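Local coordinates for protein condensin complex subunit 3 (Schizosaccharomyces pombe, PDB 5OQR) that serves as the regulatory subunit of condensin, the complex required for converting interphase chromatin into mitotic-like condensed chromosomes, at residues 81-86 / 103-108; 610-615 / 655-660; 727-731 / 763-769. One frame throughout, in Å; residues are numbered along the deposited sequence.

Contact 1 (81-86 / 103-108)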
loop_
_atom_site.group_PDB
_atom_site.type_symbol
_atom_site.label_atom_id
_atom_site.label_comp_id
_atom_site.label_asym_id
_atom_site.label_seq_id
_atom_site.Cartn_x
_atom_site.Cartn_y
_atom_site.Cartn_z
ATOM N N ILE A 81 -41.969 23.544 6.234
ATOM C CA ILE A 81 -41.461 22.273 6.744
ATOM C C ILE A 81 -40.032 22.436 7.248
ATOM O O ILE A 81 -39.656 21.880 8.286
ATOM C CB ILE A 81 -41.562 21.182 5.660
ATOM C CG1 ILE A 81 -41.196 19.815 6.237
ATOM C CG2 ILE A 81 -40.661 21.510 4.488
ATOM C CD1 ILE A 81 -41.367 18.667 5.259
ATOM N N LEU A 82 -39.213 23.204 6.527
ATOM C CA LEU A 82 -37.839 23.422 6.968
ATOM C C LEU A 82 -37.796 24.286 8.220
ATOM O O LEU A 82 -36.991 24.038 9.126
ATOM C CB LEU A 82 -37.017 24.060 5.847
ATOM C CG LEU A 82 -36.681 23.182 4.637
ATOM C CD1 LEU A 82 -35.887 23.984 3.618
ATOM C CD2 LEU A 82 -35.910 21.934 5.042
ATOM N N LYS A 83 -38.652 25.305 8.294
ATOM C CA LYS A 83 -38.696 26.142 9.486
ATOM C C LYS A 83 -39.113 25.336 10.709
ATOM O O LYS A 83 -38.607 25.564 11.815
ATOM C CB LYS A 83 -39.652 27.313 9.270
ATOM C CG LYS A 83 -39.126 28.378 8.319
ATOM C CD LYS A 83 -39.876 29.687 8.492
ATOM C CE LYS A 83 -39.458 30.404 9.769
ATOM N NZ LYS A 83 -40.593 31.125 10.402
ATOM N N HIS A 84 -40.037 24.391 10.533
ATOM C CA HIS A 84 -40.499 23.594 11.664
ATOM C C HIS A 84 -39.424 22.626 12.138
ATOM O O HIS A 84 -39.246 22.430 13.346
ATOM C CB HIS A 84 -41.767 22.828 11.285
ATOM C CG HIS A 84 -42.158 21.782 12.284
ATOM N ND1 HIS A 84 -43.011 22.039 13.336
ATOM C CD2 HIS A 84 -41.804 20.481 12.396
ATOM C CE1 HIS A 84 -43.170 20.938 14.050
ATOM N NE2 HIS A 84 -42.447 19.978 13.501
ATOM N N ILE A 85 -38.699 22.011 11.205
ATOM C CA ILE A 85 -37.782 20.934 11.556
ATOM C C ILE A 85 -36.400 21.434 11.956
ATOM O O ILE A 85 -35.691 20.735 12.694
ATOM C CB ILE A 85 -37.663 19.940 10.388
ATOM C CG1 ILE A 85 -39.051 19.452 9.967
ATOM C CG2 ILE A 85 -36.807 18.740 10.783
ATOM C CD1 ILE A 85 -39.059 18.772 8.639
ATOM N N LEU A 86 -35.993 22.621 11.498
ATOM C CA LEU A 86 -34.691 23.144 11.893
ATOM C C LEU A 86 -34.606 23.379 13.393
ATOM O O LEU A 86 -33.502 23.387 13.947
ATOM C CB LEU A 86 -34.386 24.443 11.136
ATOM C CG LEU A 86 -35.307 25.654 11.318
ATOM C CD1 LEU A 86 -35.005 26.440 12.594
ATOM C CD2 LEU A 86 -35.182 26.566 10.109
ATOM N N ILE A 103 -34.245 14.519 7.150
ATOM C CA ILE A 103 -35.355 15.149 6.441
ATOM C C ILE A 103 -34.874 16.387 5.695
ATOM O O ILE A 103 -35.127 16.546 4.496
ATOM C CB ILE A 103 -36.493 15.488 7.421
ATOM C CG1 ILE A 103 -37.012 14.215 8.096
ATOM C CG2 ILE A 103 -37.637 16.180 6.688
ATOM C CD1 ILE A 103 -37.892 14.474 9.298
ATOM N N ILE A 104 -34.172 17.282 6.393
ATOM C CA ILE A 104 -33.731 18.527 5.769
ATOM C C ILE A 104 -32.904 18.236 4.526
ATOM O O ILE A 104 -33.059 18.898 3.493
ATOM C CB ILE A 104 -32.953 19.385 6.782
ATOM C CG1 ILE A 104 -33.902 19.888 7.872
ATOM C CG2 ILE A 104 -32.270 20.567 6.086
ATOM C CD1 ILE A 104 -33.208 20.571 9.017
ATOM N N ALA A 105 -32.015 17.244 4.601
ATOM C CA ALA A 105 -31.165 16.923 3.460
ATOM C C ALA A 105 -31.999 16.593 2.230
ATOM O O ALA A 105 -31.718 17.073 1.126
ATOM C CB ALA A 105 -30.241 15.755 3.805
ATOM N N ARG A 106 -33.036 15.775 2.402
ATOM C CA ARG A 106 -33.820 15.324 1.259
ATOM C C ARG A 106 -34.794 16.395 0.782
ATOM O O ARG A 106 -34.994 16.557 -0.427
ATOM C CB ARG A 106 -34.580 14.048 1.616
ATOM C CG ARG A 106 -33.698 12.896 2.064
ATOM C CD ARG A 106 -34.460 11.583 2.011
ATOM N NE ARG A 106 -33.706 10.472 2.587
ATOM C CZ ARG A 106 -34.151 9.222 2.653
ATOM N NH1 ARG A 106 -33.399 8.275 3.194
ATOM N NH2 ARG A 106 -35.351 8.913 2.177
ATOM N N VAL A 107 -35.405 17.134 1.708
ATOM C CA VAL A 107 -36.464 18.062 1.325
ATOM C C VAL A 107 -35.885 19.277 0.610
ATOM O O VAL A 107 -36.410 19.710 -0.423
ATOM C CB VAL A 107 -37.292 18.466 2.559
ATOM C CG1 VAL A 107 -38.393 19.442 2.168
ATOM C CG2 VAL A 107 -37.899 17.234 3.213
ATOM N N VAL A 108 -34.804 19.854 1.143
ATOM C CA VAL A 108 -34.203 21.013 0.490
ATOM C C VAL A 108 -33.795 20.666 -0.933
ATOM O O VAL A 108 -33.857 21.515 -1.830
ATOM C CB VAL A 108 -33.003 21.541 1.301
ATOM C CG1 VAL A 108 -31.828 20.564 1.245
ATOM C CG2 VAL A 108 -32.584 22.910 0.792
#
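The second HEAT repeat is closed here by two antiparallel helices, with L82, I81 and I85 of helix 78-86 facing I104, V107 and I103 of helix 94-108. The axes of the two short segments approach to 10.5 Å at 167°. No hydrogen bond crosses the interface. It is an aliphatic seam, and seven of its eight touching residues are buried. L82 and I104 have the nearest CA atoms, 6.5 Å apart. L82 has CG anti to its carbonyl carbon, chi1 -71°, and this carries CD2 across to the two branches of I104. There CD2 lies 4.0 Å from both I104 CG1 and I104 CG2, the two side chains crossing at a slant. The other methyl of L82, CD1, turns to V108 CB. I104 CD1 reaches the backbone of L86, meeting L86 CA at 4.1 Å. In this way I104 fits between successive turns of the facing helix. I85 and I103 cross at about a right angle, I85 CD1 against I103 CG2. L38 and L41 of helix 33-42 also touch I81, and L41 touches I85, while L118 and L122 of helix 116-129 pack on L82. The pair is thus held between neighbours of the solenoid, as the stacked helices of HEAT repeats usually are. I81 and V107 meet end on. V107 CG1 stands anti to its own backbone N, chi1 180°, and points at I81 CG2, 3.8 Å away.

Contact 2 (610-615 / 655-660)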
loop_
_atom_site.group_PDB
_atom_site.type_symbol
_atom_site.label_atom_id
_atom_site.label_comp_id
_atom_site.label_asym_id
_atom_site.label_seq_id
_atom_site.Cartn_x
_atom_site.Cartn_y
_atom_site.Cartn_z
ATOM N N ILE A 610 12.915 -2.206 18.066
ATOM C CA ILE A 610 13.046 -0.879 18.661
ATOM C C ILE A 610 13.112 0.183 17.572
ATOM O O ILE A 610 12.329 1.139 17.561
ATOM C CB ILE A 610 14.276 -0.819 19.584
ATOM C CG1 ILE A 610 14.055 -1.713 20.805
ATOM C CG2 ILE A 610 14.561 0.622 20.017
ATOM C CD1 ILE A 610 15.217 -1.759 21.774
ATOM N N GLN A 611 14.054 0.030 16.639
ATOM C CA GLN A 611 14.196 1.004 15.563
ATOM C C GLN A 611 12.912 1.120 14.754
ATOM O O GLN A 611 12.496 2.224 14.387
ATOM C CB GLN A 611 15.360 0.609 14.658
ATOM C CG GLN A 611 15.974 1.767 13.905
ATOM C CD GLN A 611 16.870 2.610 14.781
ATOM O OE1 GLN A 611 17.751 2.092 15.465
ATOM N NE2 GLN A 611 16.644 3.917 14.775
ATOM N N TYR A 612 12.270 -0.013 14.467
ATOM C CA TYR A 612 11.047 -0.001 13.671
ATOM C C TYR A 612 9.973 0.873 14.308
ATOM O O TYR A 612 9.219 1.553 13.603
ATOM C CB TYR A 612 10.543 -1.432 13.490
ATOM C CG TYR A 612 9.198 -1.541 12.815
ATOM C CD1 TYR A 612 9.034 -1.181 11.486
ATOM C CD2 TYR A 612 8.093 -2.020 13.503
ATOM C CE1 TYR A 612 7.806 -1.284 10.863
ATOM C CE2 TYR A 612 6.862 -2.128 12.889
ATOM C CZ TYR A 612 6.725 -1.761 11.568
ATOM O OH TYR A 612 5.500 -1.867 10.953
ATOM N N PHE A 613 9.885 0.869 15.635
ATOM C CA PHE A 613 8.894 1.660 16.349
ATOM C C PHE A 613 9.463 2.952 16.919
ATOM O O PHE A 613 8.717 3.720 17.534
ATOM C CB PHE A 613 8.279 0.838 17.488
ATOM C CG PHE A 613 7.355 -0.254 17.026
ATOM C CD1 PHE A 613 6.189 0.047 16.347
ATOM C CD2 PHE A 613 7.645 -1.581 17.287
ATOM C CE1 PHE A 613 5.336 -0.953 15.927
ATOM C CE2 PHE A 613 6.795 -2.585 16.872
ATOM C CZ PHE A 613 5.638 -2.269 16.191
ATOM N N GLU A 614 10.751 3.214 16.733
ATOM C CA GLU A 614 11.368 4.365 17.371
ATOM C C GLU A 614 10.880 5.660 16.721
ATOM O O GLU A 614 10.716 5.717 15.500
ATOM C CB GLU A 614 12.889 4.277 17.278
ATOM C CG GLU A 614 13.608 5.401 18.000
ATOM C CD GLU A 614 15.060 5.087 18.270
ATOM O OE1 GLU A 614 15.646 5.742 19.157
ATOM O OE2 GLU A 614 15.610 4.182 17.606
ATOM N N PRO A 615 10.639 6.715 17.507
ATOM C CA PRO A 615 10.175 7.973 16.899
ATOM C C PRO A 615 11.195 8.629 15.986
ATOM O O PRO A 615 10.800 9.238 14.984
ATOM C CB PRO A 615 9.858 8.855 18.116
ATOM C CG PRO A 615 10.604 8.239 19.248
ATOM C CD PRO A 615 10.586 6.776 18.978
ATOM N N SER A 655 12.397 -0.888 26.573
ATOM C CA SER A 655 13.274 0.104 25.962
ATOM C C SER A 655 12.468 1.172 25.237
ATOM O O SER A 655 12.825 2.354 25.262
ATOM C CB SER A 655 14.247 -0.578 25.002
ATOM O OG SER A 655 15.209 -1.339 25.707
ATOM N N LEU A 656 11.374 0.775 24.587
ATOM C CA LEU A 656 10.542 1.747 23.892
ATOM C C LEU A 656 9.829 2.673 24.866
ATOM O O LEU A 656 9.617 3.850 24.553
ATOM C CB LEU A 656 9.531 1.025 23.001
ATOM C CG LEU A 656 10.117 0.400 21.733
ATOM C CD1 LEU A 656 9.108 -0.521 21.073
ATOM C CD2 LEU A 656 10.563 1.479 20.758
ATOM N N LEU A 657 9.452 2.173 26.043
ATOM C CA LEU A 657 8.809 3.029 27.034
ATOM C C LEU A 657 9.736 4.161 27.459
ATOM O O LEU A 657 9.321 5.323 27.530
ATOM C CB LEU A 657 8.379 2.200 28.245
ATOM C CG LEU A 657 7.038 1.470 28.136
ATOM C CD1 LEU A 657 6.824 0.592 29.352
ATOM C CD2 LEU A 657 5.884 2.451 27.998
ATOM N N GLU A 658 10.997 3.842 27.749
ATOM C CA GLU A 658 11.946 4.882 28.130
ATOM C C GLU A 658 12.134 5.891 27.005
ATOM O O GLU A 658 12.168 7.103 27.246
ATOM C CB GLU A 658 13.285 4.257 28.516
ATOM C CG GLU A 658 13.202 3.290 29.685
ATOM C CD GLU A 658 14.551 3.031 30.326
ATOM O OE1 GLU A 658 15.553 3.622 29.873
ATOM O OE2 GLU A 658 14.608 2.235 31.288
ATOM N N ILE A 659 12.263 5.408 25.768
ATOM C CA ILE A 659 12.416 6.307 24.628
ATOM C C ILE A 659 11.209 7.225 24.508
ATOM O O ILE A 659 11.343 8.419 24.212
ATOM C CB ILE A 659 12.624 5.491 23.337
ATOM C CG1 ILE A 659 13.994 4.818 23.355
ATOM C CG2 ILE A 659 12.486 6.375 22.097
ATOM C CD1 ILE A 659 14.137 3.711 22.341
ATOM N N TYR A 660 10.014 6.683 24.728
ATOM C CA TYR A 660 8.789 7.412 24.423
ATOM C C TYR A 660 8.491 8.515 25.430
ATOM O O TYR A 660 7.946 9.556 25.049
ATOM C CB TYR A 660 7.614 6.438 24.344
ATOM C CG TYR A 660 7.210 6.100 22.928
ATOM C CD1 TYR A 660 5.966 6.465 22.436
ATOM C CD2 TYR A 660 8.079 5.429 22.080
ATOM C CE1 TYR A 660 5.593 6.163 21.142
ATOM C CE2 TYR A 660 7.716 5.123 20.783
ATOM C CZ TYR A 660 6.473 5.493 20.318
ATOM O OH TYR A 660 6.105 5.190 19.026
#
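F613 O is approached by Y660 OH at 3.3 Å, a weak hydrogen bond and the one polar link between segments 610-615 and 655-660. F613 O lies near the plane of the Y660 ring, at its edge. Y660 CE2 also borders it, 3.7 Å from F613 O. The carbonyl belongs to the last turn of helix 601-613, and E614 is the first residue to leave helical geometry. The phenol therefore meets the chain where the helix stops. P615, next after E614, packs on the same tyrosine, with P615 CD 3.8 Å from Y660 CE2. The same CD touches I659 CG2 at 3.7 Å, so the proline ring bridges two successive residues of the second helix.

The rest is apolar. L656 reaches in with its two methyls divided. CD1 meets F613 CB at 3.9 Å, and CD2 lies by the backbone of I610. The I610 and L656 side chains run past one another, pointing opposite ways. With chi1 at -67°, I610 turns CG2 away from its own backbone N, where it meets I659 CD1 at 3.9 Å. Its other arm ends at S655, where I610 CD1 is 3.6 Å from S655 CB. The S655 hydroxyl is engaged within its own helix, by a hydrogen bond to D651 O. E614 runs out extended and crosses I659 at about a right angle, its OE1 near I659 CD1.

Helix 669-682 packs against both segments, with I675 touching F613 and Y660 and M679 touching L656. Helix 601-613 and helix 639-661 thus meet beside a third helix in the all-helical C-terminal part.

Contact 3 (727-731 / 763-769)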
loop_
_atom_site.group_PDB
_atom_site.type_symbol
_atom_site.label_atom_id
_atom_site.label_comp_id
_atom_site.label_asym_id
_atom_site.label_seq_id
_atom_site.Cartn_x
_atom_site.Cartn_y
_atom_site.Cartn_z
ATOM N N ARG A 727 5.200 -0.712 35.316
ATOM C CA ARG A 727 4.785 -1.971 35.922
ATOM C C ARG A 727 3.294 -2.205 35.724
ATOM O O ARG A 727 2.863 -3.336 35.476
ATOM C CB ARG A 727 5.146 -1.975 37.406
ATOM C CG ARG A 727 5.234 -3.359 38.026
ATOM C CD ARG A 727 5.715 -3.281 39.465
ATOM N NE ARG A 727 7.172 -3.294 39.570
ATOM C CZ ARG A 727 7.850 -2.917 40.650
ATOM N NH1 ARG A 727 7.209 -2.477 41.724
ATOM N NH2 ARG A 727 9.175 -2.972 40.654
ATOM N N LYS A 728 2.488 -1.146 35.827
ATOM C CA LYS A 728 1.069 -1.257 35.503
ATOM C C LYS A 728 0.870 -1.763 34.082
ATOM O O LYS A 728 0.054 -2.657 33.835
ATOM C CB LYS A 728 0.378 0.097 35.667
ATOM C CG LYS A 728 -0.310 0.312 37.005
ATOM C CD LYS A 728 -1.477 1.288 36.882
ATOM C CE LYS A 728 -2.619 0.698 36.057
ATOM N NZ LYS A 728 -3.908 1.417 36.257
ATOM N N PHE A 729 1.602 -1.185 33.128
ATOM C CA PHE A 729 1.361 -1.491 31.725
ATOM C C PHE A 729 1.750 -2.926 31.395
ATOM O O PHE A 729 1.054 -3.602 30.631
ATOM C CB PHE A 729 2.125 -0.512 30.836
ATOM C CG PHE A 729 1.950 -0.775 29.376
ATOM C CD1 PHE A 729 2.996 -1.270 28.620
ATOM C CD2 PHE A 729 0.731 -0.553 28.764
ATOM C CE1 PHE A 729 2.832 -1.524 27.276
ATOM C CE2 PHE A 729 0.559 -0.806 27.421
ATOM C CZ PHE A 729 1.608 -1.296 26.677
ATOM N N MET A 730 2.858 -3.410 31.959
ATOM C CA MET A 730 3.268 -4.784 31.697
ATOM C C MET A 730 2.232 -5.776 32.201
ATOM O O MET A 730 2.033 -6.830 31.586
ATOM C CB MET A 730 4.628 -5.057 32.339
ATOM C CG MET A 730 5.745 -4.158 31.831
ATOM S SD MET A 730 5.954 -4.213 30.039
ATOM C CE MET A 730 6.631 -5.854 29.821
ATOM N N ILE A 731 1.561 -5.461 33.312
ATOM C CA ILE A 731 0.498 -6.326 33.811
ATOM C C ILE A 731 -0.710 -6.263 32.888
ATOM O O ILE A 731 -1.399 -7.265 32.678
ATOM C CB ILE A 731 0.135 -5.938 35.258
ATOM C CG1 ILE A 731 1.285 -6.293 36.200
ATOM C CG2 ILE A 731 -1.145 -6.641 35.721
ATOM C CD1 ILE A 731 1.189 -5.639 37.561
ATOM N N PHE A 763 4.925 -6.366 45.970
ATOM C CA PHE A 763 4.813 -5.032 45.403
ATOM C C PHE A 763 3.412 -4.476 45.633
ATOM O O PHE A 763 2.429 -5.216 45.723
ATOM C CB PHE A 763 5.127 -5.060 43.907
ATOM C CG PHE A 763 6.580 -5.290 43.593
ATOM C CD1 PHE A 763 7.566 -4.560 44.234
ATOM C CD2 PHE A 763 6.957 -6.237 42.657
ATOM C CE1 PHE A 763 8.900 -4.769 43.945
ATOM C CE2 PHE A 763 8.288 -6.451 42.366
ATOM C CZ PHE A 763 9.262 -5.717 43.010
ATOM N N THR A 764 3.331 -3.154 45.738
ATOM C CA THR A 764 2.063 -2.472 45.958
ATOM C C THR A 764 1.403 -2.208 44.610
ATOM O O THR A 764 1.964 -1.501 43.766
ATOM C CB THR A 764 2.274 -1.165 46.718
ATOM O OG1 THR A 764 3.065 -1.414 47.887
ATOM C CG2 THR A 764 0.938 -0.570 47.134
ATOM N N MET A 765 0.215 -2.770 44.414
ATOM C CA MET A 765 -0.492 -2.694 43.147
ATOM C C MET A 765 -1.870 -2.080 43.343
ATOM O O MET A 765 -2.513 -2.267 44.380
ATOM C CB MET A 765 -0.628 -4.081 42.515
ATOM C CG MET A 765 0.597 -4.511 41.729
ATOM S SD MET A 765 0.624 -6.274 41.378
ATOM C CE MET A 765 1.036 -6.934 42.990
ATOM N N ASP A 766 -2.315 -1.344 42.330
ATOM C CA ASP A 766 -3.623 -0.715 42.350
ATOM C C ASP A 766 -4.711 -1.759 42.108
ATOM O O ASP A 766 -4.448 -2.953 41.949
ATOM C CB ASP A 766 -3.689 0.397 41.306
ATOM C CG ASP A 766 -3.589 -0.130 39.894
ATOM O OD1 ASP A 766 -4.638 -0.481 39.317
ATOM O OD2 ASP A 766 -2.464 -0.196 39.362
ATOM N N SER A 767 -5.960 -1.293 42.064
ATOM C CA SER A 767 -7.094 -2.205 41.965
ATOM C C SER A 767 -7.092 -2.957 40.640
ATOM O O SER A 767 -7.222 -4.186 40.616
ATOM C CB SER A 767 -8.398 -1.427 42.134
ATOM O OG SER A 767 -8.542 -0.956 43.458
ATOM N N THR A 768 -6.963 -2.236 39.525
ATOM C CA THR A 768 -7.056 -2.885 38.220
ATOM C C THR A 768 -5.935 -3.900 38.032
ATOM O O THR A 768 -6.166 -5.000 37.518
ATOM C CB THR A 768 -7.034 -1.841 37.102
ATOM O OG1 THR A 768 -5.762 -1.185 37.073
ATOM C CG2 THR A 768 -8.132 -0.807 37.309
ATOM N N SER A 769 -4.714 -3.556 38.447
ATOM C CA SER A 769 -3.624 -4.524 38.406
ATOM C C SER A 769 -3.998 -5.789 39.166
ATOM O O SER A 769 -3.928 -6.898 38.626
ATOM C CB SER A 769 -2.351 -3.909 38.987
ATOM O OG SER A 769 -2.011 -2.704 38.329
#
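R727 and F763 make the stacked part of this contact. The guanidinium lies over one face of the ring, centres 3.7 Å apart and planes at 26°. A bend at chi3, -87°, lays the R727 end there. R727 CZ lies over the F763 centroid, 2° off the ring normal, a cation-pi geometry. R727 NE also bonds to L718 O and NH2 to P719 O.

The apolar part is I731, whose CD1 meets M765 SD at 3.9 Å.

The polar part gathers round D766. OD1 accepts T768 OG1 at 2.6 Å on its syn lone pair and S769 N at 3.2 Å from above the carboxylate plane. OD2 takes S769 OG at 2.7 Å. K728 comes across this cluster at about a right angle. Its NZ makes a weak bond to T768 OG1 and a long salt bridge to D766 OD1, 3.7 Å. With an alanine in place of D766, S769 N and both hydroxyls would probably lose this acceptor, and K728 a distant counter-charge.

D766 is the N-cap of helix 767-785, its carboxylate accepting the S769 amide. The contact thus sets the start of the last helix against helix 725-736 of the ninth HEAT repeat.

Following the chain from its N terminus, contact 1 comes first and closes a short 16-residue connection within the second HEAT repeat. Contact 2 closes a longer excursion of 39 residues, which includes helix 621-635. Contact 3 then spans 31 residues, including helix 745-759. The three follow in series, so none nests in or crosses another. Contact 1 stands apart, its centre about 53 Å from that of contact 2 and about 54 Å from that of contact 3. Contacts 2 and 3 are neighbours, with centres about 22 Å apart. Helix 639-661 carries segment 655-660 and also touches M730 through C650 and L654, joining the two regions.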